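Local coordinates for protein polyphenol oxidase, chloroplastic (Malus domestica, PDB 6ELV) that catalyses the oxidation of mono- and o-diphenols to o-diquinones, and is represented here by its C-terminal domain alone, at residues Phe17-Ser20 with Lys24-Thr27; Val62-Tyr67 with Val134-Ile139; Lys80-Gly85 with Glu113-Glu118. All blocks are in the same frame, centred on the assembly; numbering follows the deposited sequence. Where two conformers were deposited one is given.

Interaction 1: Phe17-Ser20 with Lys24-Thr27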
ATOM      1  N   PHE A  17      -0.694  -6.668 -10.436  1.00 17.11           N
ATOM      2  CA  PHE A  17       0.270  -7.217  -9.473  1.00 15.32           C
ATOM      3  C   PHE A  17       0.342  -8.729  -9.672  1.00 15.33           C
ATOM      4  O   PHE A  17      -0.666  -9.332 -10.013  1.00 18.33           O
ATOM      5  CB  PHE A  17      -0.163  -6.905  -8.032  1.00 14.97           C
ATOM      6  CG  PHE A  17      -0.113  -5.446  -7.690  1.00 13.50           C
ATOM      7  CD1 PHE A  17      -1.183  -4.615  -7.982  1.00 15.43           C
ATOM      8  CD2 PHE A  17       0.991  -4.899  -7.078  1.00 12.77           C
ATOM      9  CE1 PHE A  17      -1.136  -3.273  -7.689  1.00 15.22           C
ATOM     10  CE2 PHE A  17       1.037  -3.550  -6.780  1.00 12.96           C
ATOM     11  CZ  PHE A  17      -0.027  -2.737  -7.090  1.00 13.70           C
ATOM     12  N   PRO A  18       1.515  -9.354  -9.444  1.00 13.13           N
ATOM     13  CA  PRO A  18       2.777  -8.751  -8.998  1.00 12.38           C
ATOM     14  C   PRO A  18       3.403  -7.808 -10.013  1.00 11.41           C
ATOM     15  O   PRO A  18       3.266  -8.006 -11.225  1.00 11.53           O
ATOM     16  CB  PRO A  18       3.697  -9.961  -8.797  1.00 12.63           C
ATOM     17  CG  PRO A  18       2.783 -11.097  -8.583  1.00 14.10           C
ATOM     18  CD  PRO A  18       1.607 -10.822  -9.473  1.00 14.40           C
ATOM     19  N   ILE A  19       4.099  -6.798  -9.499  1.00 11.27           N
ATOM     20  CA  ILE A  19       4.764  -5.796 -10.321  1.00 11.14           C
ATOM     21  C   ILE A  19       6.142  -5.514  -9.748  1.00  9.72           C
ATOM     22  O   ILE A  19       6.374  -5.643  -8.546  1.00 11.24           O
ATOM     23  CB  ILE A  19       4.024  -4.439 -10.367  1.00 14.08           C
ATOM     24  CG1 ILE A  19       3.907  -3.829  -8.976  1.00 16.36           C
ATOM     25  CG2 ILE A  19       2.688  -4.534 -11.016  1.00 18.61           C
ATOM     26  CD1 ILE A  19       4.155  -2.381  -8.965  1.00 22.74           C
ATOM     27  N   SER A  20       7.052  -5.103 -10.621  1.00 10.32           N
ATOM     28  CA  SER A  20       8.322  -4.524 -10.210  0.50  9.22           C
ATOM     29  C   SER A  20       8.115  -3.035  -9.962  1.00  9.46           C
ATOM     30  O   SER A  20       7.591  -2.324 -10.828  1.00 11.72           O
ATOM     31  CB  SER A  20       9.360  -4.715 -11.313  0.50 11.96           C
ATOM     32  OG  SER A  20      10.442  -3.822 -11.132  0.50 12.84           O
ATOM     33  N   LYS A  24       7.050   5.355  -9.368  1.00  8.24           N
ATOM     34  CA  LYS A  24       5.855   5.596  -8.568  1.00  8.19           C
ATOM     35  C   LYS A  24       4.621   5.103  -9.311  1.00  8.82           C
ATOM     36  O   LYS A  24       4.433   5.392 -10.498  1.00 10.94           O
ATOM     37  CB  LYS A  24       5.733   7.082  -8.264  1.00  9.00           C
ATOM     38  CG  LYS A  24       4.512   7.456  -7.457  1.00 10.20           C
ATOM     39  CD  LYS A  24       4.637   8.868  -6.895  1.00 15.14           C
ATOM     40  CE  LYS A  24       4.219   9.938  -7.864  1.00 18.42           C
ATOM     41  NZ  LYS A  24       3.876  11.180  -7.102  1.00 21.04           N
ATOM     42  N   ILE A  25       3.769   4.354  -8.606  1.00  8.55           N
ATOM     43  CA  ILE A  25       2.525   3.854  -9.166  1.00  9.46           C
ATOM     44  C   ILE A  25       1.404   4.087  -8.167  1.00  9.47           C
ATOM     45  O   ILE A  25       1.620   4.233  -6.965  1.00 10.36           O
ATOM     46  CB  ILE A  25       2.581   2.355  -9.514  1.00 11.58           C
ATOM     47  CG1 ILE A  25       2.809   1.538  -8.241  1.00 14.55           C
ATOM     48  CG2 ILE A  25       3.640   2.086 -10.567  1.00 14.84           C
ATOM     49  CD1 ILE A  25       2.238   0.172  -8.282  1.00 21.48           C
ATOM     50  N   SER A  26       0.187   4.098  -8.683  1.00  9.41           N
ATOM     51  CA  SER A  26      -0.979   4.143  -7.825  0.50  9.63           C
ATOM     52  C   SER A  26      -1.980   3.097  -8.288  1.00  9.85           C
ATOM     53  O   SER A  26      -1.961   2.644  -9.435  1.00 11.91           O
ATOM     54  CB  SER A  26      -1.609   5.536  -7.776  0.50 10.77           C
ATOM     55  OG  SER A  26      -2.159   5.893  -9.029  0.50 10.64           O
ATOM     56  N   THR A  27      -2.842   2.701  -7.361  1.00  9.54           N
ATOM     57  CA  THR A  27      -3.810   1.653  -7.627  1.00 10.55           C
ATOM     58  C   THR A  27      -5.028   1.853  -6.738  1.00  9.14           C
ATOM     59  O   THR A  27      -4.913   2.308  -5.599  1.00  9.10           O
ATOM     60  CB  THR A  27      -3.140   0.282  -7.423  1.00 12.68           C
ATOM     61  OG1 THR A  27      -3.963  -0.762  -7.937  1.00 15.65           O
ATOM     62  CG2 THR A  27      -2.763   0.014  -5.968  1.00 13.83           C
TER

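Interaction 2: Val62-Tyr67 with Val134-Ile139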
ATOM      1  N   VAL A  62      16.519  -1.585   0.387  1.00  9.68           N
ATOM      2  CA  VAL A  62      15.226  -1.301  -0.219  1.00  9.25           C
ATOM      3  C   VAL A  62      14.479  -0.301   0.642  1.00  9.16           C
ATOM      4  O   VAL A  62      14.432  -0.432   1.873  1.00 10.81           O
ATOM      5  CB  VAL A  62      14.396  -2.580  -0.427  1.00 10.45           C
ATOM      6  CG1 VAL A  62      12.965  -2.236  -0.856  1.00 11.95           C
ATOM      7  CG2 VAL A  62      15.061  -3.465  -1.452  1.00 12.00           C
ATOM      8  N   LYS A  63      13.886   0.695  -0.009  1.00  8.27           N
ATOM      9  CA  LYS A  63      12.938   1.571   0.656  1.00  8.41           C
ATOM     10  C   LYS A  63      11.878   1.990  -0.340  1.00  7.58           C
ATOM     11  O   LYS A  63      12.200   2.401  -1.461  1.00  7.94           O
ATOM     12  CB  LYS A  63      13.620   2.819   1.195  1.00 10.23           C
ATOM     13  CG  LYS A  63      12.658   3.764   1.900  1.00 12.43           C
ATOM     14  CD  LYS A  63      13.427   4.783   2.707  1.00 15.81           C
ATOM     15  CE  LYS A  63      12.590   5.379   3.813  1.00 20.15           C
ATOM     16  NZ  LYS A  63      11.706   6.421   3.286  1.00 19.74           N
ATOM     17  N   PHE A  64      10.623   1.909   0.082  1.00  7.44           N
ATOM     18  CA  PHE A  64       9.535   2.541  -0.638  1.00  7.26           C
ATOM     19  C   PHE A  64       8.554   3.114   0.371  1.00  6.90           C
ATOM     20  O   PHE A  64       8.383   2.580   1.473  1.00  8.18           O
ATOM     21  CB  PHE A  64       8.859   1.616  -1.672  1.00  8.27           C
ATOM     22  CG  PHE A  64       8.112   0.429  -1.103  1.00  8.27           C
ATOM     23  CD1 PHE A  64       6.794   0.546  -0.663  1.00  8.18           C
ATOM     24  CD2 PHE A  64       8.705  -0.825  -1.090  1.00  9.19           C
ATOM     25  CE1 PHE A  64       6.104  -0.551  -0.186  1.00  9.39           C
ATOM     26  CE2 PHE A  64       8.026  -1.934  -0.614  1.00 10.13           C
ATOM     27  CZ  PHE A  64       6.721  -1.799  -0.158  1.00  9.91           C
ATOM     28  N   ASP A  65       7.913   4.206  -0.023  1.00  7.18           N
ATOM     29  CA  ASP A  65       6.960   4.908   0.814  1.00  7.56           C
ATOM     30  C   ASP A  65       5.548   4.685   0.281  1.00  6.94           C
ATOM     31  O   ASP A  65       5.343   4.474  -0.919  1.00  9.03           O
ATOM     32  CB  ASP A  65       7.295   6.399   0.891  1.00  8.15           C
ATOM     33  CG  ASP A  65       8.681   6.663   1.467  1.00  8.75           C
ATOM     34  OD1 ASP A  65       9.208   5.835   2.247  1.00  9.83           O
ATOM     35  OD2 ASP A  65       9.243   7.723   1.150  1.00 11.18           O
ATOM     36  N   VAL A  66       4.579   4.717   1.188  1.00  6.98           N
ATOM     37  CA  VAL A  66       3.191   4.412   0.871  1.00  7.05           C
ATOM     38  C   VAL A  66       2.327   5.604   1.245  1.00  7.03           C
ATOM     39  O   VAL A  66       2.421   6.113   2.372  1.00  7.24           O
ATOM     40  CB  VAL A  66       2.713   3.164   1.631  1.00  7.35           C
ATOM     41  CG1 VAL A  66       1.290   2.797   1.220  1.00  8.36           C
ATOM     42  CG2 VAL A  66       3.669   2.000   1.405  1.00  8.91           C
ATOM     43  N   TYR A  67       1.481   6.028   0.307  1.00  6.72           N
ATOM     44  CA  TYR A  67       0.548   7.129   0.501  1.00  7.39           C
ATOM     45  C   TYR A  67      -0.860   6.672   0.136  1.00  7.14           C
ATOM     46  O   TYR A  67      -1.048   5.733  -0.640  1.00  7.44           O
ATOM     47  CB  TYR A  67       0.922   8.350  -0.361  1.00  8.38           C
ATOM     48  CG  TYR A  67       2.236   8.984   0.018  1.00  8.09           C
ATOM     49  CD1 TYR A  67       3.448   8.385  -0.315  1.00 10.25           C
ATOM     50  CD2 TYR A  67       2.270  10.191   0.700  1.00 10.53           C
ATOM     51  CE1 TYR A  67       4.646   8.973   0.033  1.00 12.52           C
ATOM     52  CE2 TYR A  67       3.467  10.782   1.048  1.00 12.69           C
ATOM     53  CZ  TYR A  67       4.652  10.160   0.727  1.00 13.75           C
ATOM     54  OH  TYR A  67       5.851  10.744   1.073  1.00 19.40           O
ATOM     55  N   VAL A 134      12.555  -3.984  -6.163  1.00  9.49           N
ATOM     56  CA  VAL A 134      11.625  -4.716  -5.318  1.00  9.74           C
ATOM     57  C   VAL A 134      10.398  -5.093  -6.136  1.00  8.87           C
ATOM     58  O   VAL A 134       9.937  -4.327  -6.988  1.00 10.23           O
ATOM     59  CB  VAL A 134      11.288  -3.907  -4.043  1.00 10.43           C
ATOM     60  CG1 VAL A 134      10.543  -2.628  -4.371  1.00 11.29           C
ATOM     61  CG2 VAL A 134      10.488  -4.750  -3.058  1.00 10.96           C
ATOM     62  N   LYS A 135       9.882  -6.290  -5.873  1.00  9.09           N
ATOM     63  CA  LYS A 135       8.616  -6.774  -6.398  1.00  9.33           C
ATOM     64  C   LYS A 135       7.549  -6.609  -5.326  1.00  8.75           C
ATOM     65  O   LYS A 135       7.793  -6.857  -4.142  1.00 10.30           O
ATOM     66  CB  LYS A 135       8.715  -8.254  -6.788  1.00 10.98           C
ATOM     67  CG  LYS A 135       7.367  -8.936  -7.033  1.00 17.40           C
ATOM     68  CD  LYS A 135       7.492 -10.443  -7.176  1.00 18.44           C
ATOM     69  CE  LYS A 135       6.273 -11.172  -6.655  1.00 22.18           C
ATOM     70  NZ  LYS A 135       6.282 -11.382  -5.173  1.00 22.98           N
ATOM     71  N   ILE A 136       6.367  -6.183  -5.751  1.00  8.63           N
ATOM     72  CA  ILE A 136       5.193  -6.082  -4.894  1.00  9.61           C
ATOM     73  C   ILE A 136       4.199  -7.132  -5.377  1.00  9.11           C
ATOM     74  O   ILE A 136       3.778  -7.102  -6.540  1.00 10.41           O
ATOM     75  CB  ILE A 136       4.565  -4.681  -4.976  1.00 10.30           C
ATOM     76  CG1 ILE A 136       5.597  -3.572  -4.734  1.00 10.55           C
ATOM     77  CG2 ILE A 136       3.373  -4.592  -4.023  1.00 12.05           C
ATOM     78  CD1 ILE A 136       6.186  -3.579  -3.351  1.00 12.28           C
ATOM     79  N   GLY A 137       3.821  -8.056  -4.495  1.00  9.35           N
ATOM     80  CA  GLY A 137       2.967  -9.171  -4.861  1.00 11.05           C
ATOM     81  C   GLY A 137       1.497  -8.831  -4.991  1.00 12.24           C
ATOM     82  O   GLY A 137       0.820  -9.363  -5.875  1.00 14.93           O
ATOM     83  N   GLY A 138       0.987  -7.970  -4.117  1.00 12.66           N
ATOM     84  CA  GLY A 138      -0.422  -7.595  -4.144  1.00 14.45           C
ATOM     85  C   GLY A 138      -0.705  -6.596  -3.044  1.00 12.81           C
ATOM     86  O   GLY A 138       0.138  -6.333  -2.183  1.00 13.29           O
ATOM     87  N   ILE A 139      -1.903  -6.014  -3.099  1.00 12.92           N
ATOM     88  CA  ILE A 139      -2.327  -5.020  -2.116  1.00 12.32           C
ATOM     89  C   ILE A 139      -3.800  -5.254  -1.788  1.00 10.38           C
ATOM     90  O   ILE A 139      -4.623  -5.417  -2.694  1.00 12.47           O
ATOM     91  CB  ILE A 139      -2.120  -3.567  -2.610  1.00 13.26           C
ATOM     92  CG1 ILE A 139      -0.696  -3.286  -3.107  1.00 15.82           C
ATOM     93  CG2 ILE A 139      -2.442  -2.587  -1.513  1.00 13.63           C
ATOM     94  CD1 ILE A 139      -0.475  -1.835  -3.540  1.00 17.32           C
TER

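Interaction 3: Lys80-Gly85 with Glu113-Glu118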
ATOM      1  N   LYS A  80      -3.215  15.246  -3.324  1.00 17.69           N
ATOM      2  CA  LYS A  80      -3.879  15.233  -2.023  1.00 16.99           C
ATOM      3  C   LYS A  80      -3.549  13.960  -1.245  1.00 15.96           C
ATOM      4  O   LYS A  80      -4.345  13.500  -0.418  1.00 16.33           O
ATOM      5  CB  LYS A  80      -5.391  15.428  -2.167  1.00 17.14           C
ATOM      6  CG  LYS A  80      -5.801  16.724  -2.850  1.00 19.58           C
ATOM      7  CD  LYS A  80      -7.296  16.740  -3.137  1.00 21.85           C
ATOM      8  CE  LYS A  80      -7.723  18.016  -3.823  1.00 23.78           C
ATOM      9  NZ  LYS A  80      -6.857  18.282  -5.002  1.00 23.27           N
ATOM     10  N   THR A  81      -2.367  13.391  -1.500  1.00 14.34           N
ATOM     11  CA  THR A  81      -1.968  12.124  -0.905  1.00 12.49           C
ATOM     12  C   THR A  81      -1.401  12.319   0.492  1.00 12.28           C
ATOM     13  O   THR A  81      -0.731  13.313   0.793  1.00 15.62           O
ATOM     14  CB  THR A  81      -0.946  11.374  -1.764  1.00 14.26           C
ATOM     15  OG1 THR A  81       0.291  12.093  -1.790  1.00 18.82           O
ATOM     16  CG2 THR A  81      -1.436  11.162  -3.177  1.00 14.88           C
ATOM     17  N   GLU A  82      -1.653  11.322   1.330  1.00 10.09           N
ATOM     18  CA  GLU A  82      -1.317  11.344   2.746  1.00 10.07           C
ATOM     19  C   GLU A  82      -0.417  10.162   3.062  1.00  8.48           C
ATOM     20  O   GLU A  82      -0.771   9.019   2.762  1.00  8.49           O
ATOM     21  CB  GLU A  82      -2.599  11.201   3.563  1.00 13.27           C
ATOM     22  CG  GLU A  82      -2.389  11.350   5.032  1.00 13.57           C
ATOM     23  CD  GLU A  82      -2.010  12.764   5.413  1.00 17.39           C
ATOM     24  OE1 GLU A  82      -2.392  13.711   4.688  1.00 19.60           O
ATOM     25  OE2 GLU A  82      -1.307  12.918   6.435  1.00 19.99           O
ATOM     26  N   PHE A  83       0.712  10.439   3.709  1.00  8.34           N
ATOM     27  CA  PHE A  83       1.676   9.403   4.043  1.00  8.47           C
ATOM     28  C   PHE A  83       1.074   8.390   5.010  1.00  7.45           C
ATOM     29  O   PHE A  83       0.520   8.751   6.056  1.00  8.82           O
ATOM     30  CB  PHE A  83       2.903  10.059   4.674  1.00  9.28           C
ATOM     31  CG  PHE A  83       3.932   9.077   5.152  1.00  9.30           C
ATOM     32  CD1 PHE A  83       4.721   8.371   4.248  1.00 10.01           C
ATOM     33  CD2 PHE A  83       4.120   8.844   6.503  1.00 10.19           C
ATOM     34  CE1 PHE A  83       5.675   7.455   4.686  1.00 11.01           C
ATOM     35  CE2 PHE A  83       5.086   7.921   6.935  1.00 11.41           C
ATOM     36  CZ  PHE A  83       5.853   7.243   6.019  1.00 11.30           C
ATOM     37  N   ALA A  84       1.237   7.108   4.682  1.00  7.17           N
ATOM     38  CA  ALA A  84       0.746   6.010   5.509  1.00  7.66           C
ATOM     39  C   ALA A  84       1.847   5.184   6.166  1.00  7.19           C
ATOM     40  O   ALA A  84       1.592   4.574   7.218  1.00  8.05           O
ATOM     41  CB  ALA A  84      -0.139   5.072   4.683  1.00  8.21           C
ATOM     42  N   GLY A  85       3.036   5.121   5.582  1.00  7.58           N
ATOM     43  CA  GLY A  85       4.109   4.313   6.131  1.00  7.67           C
ATOM     44  C   GLY A  85       5.122   3.987   5.059  1.00  7.27           C
ATOM     45  O   GLY A  85       4.997   4.407   3.912  1.00  8.79           O
ATOM     46  N   GLU A 113     -10.108   9.030   8.261  1.00 10.40           N
ATOM     47  CA  GLU A 113     -10.815  10.153   8.872  1.00 11.44           C
ATOM     48  C   GLU A 113     -10.160  11.480   8.500  1.00 11.50           C
ATOM     49  O   GLU A 113     -10.848  12.466   8.203  1.00 13.24           O
ATOM     50  CB  GLU A 113     -10.845   9.971  10.392  1.00 14.83           C
ATOM     51  CG  GLU A 113     -11.644  11.024  11.131  1.00 22.59           C
ATOM     52  CD  GLU A 113     -11.645  10.808  12.634  1.00 30.12           C
ATOM     53  OE1 GLU A 113     -11.248   9.714  13.084  1.00 32.77           O
ATOM     54  OE2 GLU A 113     -12.052  11.729  13.369  1.00 34.17           O
ATOM     55  N   GLU A 114      -8.827  11.519   8.508  1.00 11.12           N
ATOM     56  CA  GLU A 114      -8.099  12.755   8.231  1.00 12.58           C
ATOM     57  C   GLU A 114      -8.267  13.197   6.785  1.00 12.97           C
ATOM     58  O   GLU A 114      -8.411  14.393   6.510  1.00 15.11           O
ATOM     59  CB  GLU A 114      -6.627  12.563   8.582  1.00 13.83           C
ATOM     60  CG  GLU A 114      -6.413  12.435  10.072  1.00 15.77           C
ATOM     61  CD  GLU A 114      -5.089  11.803  10.426  1.00 19.93           C
ATOM     62  OE1 GLU A 114      -4.180  11.818   9.571  1.00 23.33           O
ATOM     63  OE2 GLU A 114      -4.965  11.279  11.556  1.00 20.57           O
ATOM     64  N   ILE A 115      -8.245  12.251   5.846  1.00 12.05           N
ATOM     65  CA  ILE A 115      -8.445  12.615   4.445  1.00 12.51           C
ATOM     66  C   ILE A 115      -9.911  12.731   4.083  1.00 12.61           C
ATOM     67  O   ILE A 115     -10.227  13.138   2.962  1.00 13.97           O
ATOM     68  CB  ILE A 115      -7.690  11.699   3.464  1.00 13.70           C
ATOM     69  CG1 ILE A 115      -8.287  10.294   3.426  1.00 13.35           C
ATOM     70  CG2 ILE A 115      -6.222  11.666   3.816  1.00 15.86           C
ATOM     71  CD1 ILE A 115      -7.750   9.443   2.287  1.00 14.37           C
ATOM     72  N   GLU A 116     -10.806  12.382   5.006  1.00 11.86           N
ATOM     73  CA  GLU A 116     -12.253  12.495   4.821  1.00 12.13           C
ATOM     74  C   GLU A 116     -12.774  11.566   3.725  1.00 11.66           C
ATOM     75  O   GLU A 116     -13.589  11.953   2.886  1.00 14.58           O
ATOM     76  CB  GLU A 116     -12.696  13.943   4.632  1.00 14.80           C
ATOM     77  CG  GLU A 116     -12.269  14.832   5.785  1.00 20.51           C
ATOM     78  CD  GLU A 116     -12.840  16.225   5.692  1.00 26.84           C
ATOM     79  OE1 GLU A 116     -12.562  16.916   4.692  1.00 28.68           O
ATOM     80  OE2 GLU A 116     -13.569  16.630   6.619  1.00 29.70           O
ATOM     81  N   ALA A 117     -12.300  10.321   3.757  1.00 10.92           N
ATOM     82  CA  ALA A 117     -12.701   9.268   2.833  1.00 11.22           C
ATOM     83  C   ALA A 117     -13.487   8.151   3.515  1.00 11.54           C
ATOM     84  O   ALA A 117     -13.662   7.076   2.929  1.00 12.39           O
ATOM     85  CB  ALA A 117     -11.472   8.697   2.121  1.00 11.84           C
ATOM     86  N   GLU A 118     -13.977   8.383   4.741  1.00 13.21           N
ATOM     87  CA  GLU A 118     -14.597   7.310   5.515  1.00 15.51           C
ATOM     88  C   GLU A 118     -15.861   6.781   4.865  1.00 13.92           C
ATOM     89  O   GLU A 118     -16.276   5.661   5.171  1.00 15.43           O
ATOM     90  CB  GLU A 118     -14.967   7.790   6.919  1.00 20.76           C
ATOM     91  CG  GLU A 118     -13.802   8.012   7.858  1.00 26.90           C
ATOM     92  CD  GLU A 118     -14.255   8.600   9.185  1.00 32.60           C
ATOM     93  OE1 GLU A 118     -14.583   9.808   9.201  1.00 34.63           O
ATOM     94  OE2 GLU A 118     -14.289   7.873  10.201  1.00 35.33           O
TER

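Interaction 1: Phe17-Ser20 with Lys24-Thr27
T27 OG1 is held by a hydrogen bond to V12 O, in the short strand 11-12, while the edge of the F17 ring closes on it from the other segment. T27 OG1 lies near the plane of that ring, 3.8 Å from F17 CE1. The methyl of the same threonine joins in, T27 CG2 standing 4.0 Å from F17 CZ, so one side chain gives its polar branch to the neighbouring strand and its apolar branch to the aromatic rim. The far end of the ring also meets I25, with F17 CZ 3.9 Å from I25 CD1 in an oblique approach. Behind the ring, I19 CG2 rests over one face, offset toward the rim. I19 and I25 then reach for each other tip to tip. Their CD1 atoms, I19 CD1 and I25 CD1, are 3.3 Å apart, closer than carbons usually sit, and the second torsion of I19 (chi2 139°) is turned well off a staggered value at this tight spot. With an alanine in place of F17, the ring that fills the space between I25 and T27 would be lost, which would probably open a gap there and let the I25 methyl end turn more freely. A cis peptide bond before P18 bends the chain just after the aromatic residue. I19 pairs by backbone with I136 and I25 with L127, so the two segments belong to different sheets, with I19 and I25 CA atoms 10.0 Å apart: the face-to-face meeting of a β-arch, a strand-loop-strand unit passing from one layer of a β-sandwich to the other.

Interaction 2: Val62-Tyr67 with Val134-Ile139
V62 and V134 mark the closest approach of two extended segments running in the same general direction, their CA atoms 7.1 Å apart, and the backbones spread from there toward Y67 and I139. At the narrow end the valines meet obliquely, V62 CG1 lying 4.0 Å from V134 CB. V134 CG2 also lies against V62 CG1, while V134 CG1 serves F64, two residues further on, at 4.2 Å from F64 CD2, the two side chains crossing at about a right angle. I136 meets the same ring from the opposite direction, its CD1 methyl approaching obliquely, 3.7 Å from both F64 CE2 and F64 CZ. That position follows from a doubly bent chain, with CG1 beside the backbone N (chi1 -52°) and CD1 folded again (chi2 -64°). This is the apolar filling between the two layers of a β-sandwich: strand 62-70 hydrogen-bonds to strand 82-89 in one sheet, while 135-142 belongs to the other, where V134 and I136 also touch I54 and I51 of strand 48-57. All four contacting residues are buried, and F87 brings its ring against that of F64 with the planes about 25° apart. K63 points away from this core and reaches along its own strand, forming a 2.8 Å salt bridge from K63 NZ to the syn lone pair of D65 OD1. The same oxygen is hydrogen-bonded to S86 OG, so two groups fix the carboxylate on the far side of the sheet. Beyond I136, G137 and G138 both face E52 in a classic β bulge, which interrupts strand 135-142 before it resumes toward I139.

Interaction 3: Lys80-Gly85 with Glu113-Glu118
A Schellman motif ends helix 109-115 beside edge strand 82-89, and it is here that I115 and E82 touch. The I115 CG2 methyl lies 3.7 Å from E82 CB and 4.0 Å from E82 CG, so the methyl meets the aliphatic base of the glutamate as the two side chains run antiparallel, flank to flank. E82 extends from its strand with CG opposite the backbone N (chi1 -174°), then bends at chi2 (68°) and runs alongside the helix end, toward the carboxylate of E114. There it comes near a like charge: E82 OE2 is 4.4 Å from E114 OE1. The pairing is unfavourable in itself and might raise the proton affinity of one of the acids slightly, although E114 lies at an exposed surface. L111, one helical turn earlier, also touches E82 and A84. E116, with a positive phi (65°), is the C-prime residue of the Schellman motif. E116 N gives a weak hydrogen bond of 3.2 Å to E113 O, and A117 N reaches back to the carbonyl of the residue just ahead of E113. In the strand, A84 and G85 both face V66 in a classic β bulge; at the backbone angles of G85 a beta carbon would probably collide with A84 O. G85 N stands 3.5 Å above the centre of the F83 ring. Past the helix, A117 touches D70, which binds calcium with D72 and D120, and the I115 side chain is about 8 Å from that ion. The arrangement is that of a Schellman-capped helix laid against an edge β-strand, next to a calcium site.

Overall arrangement
From the N terminus, interaction 1 comes first: 17-20 and 24-27 close a loop of only three residues and carry the chain from one sheet to the other. Interaction 2 opens later, at 62-67, and closes only near the end of the chain with 134-139, spanning the sandwich. Interaction 3, between 80-85 and 113-118, falls wholly within that long span and attaches helix 109-115 to the edge strand 82-89. The contacts do not cross. Two backbone junctions connect them: I19 O with I136 N links interactions 1 and 2, while V66 with A84 and G85 links interactions 2 and 3. Interactions 1 and 3 stay apart, with centres about 19 Å from each other.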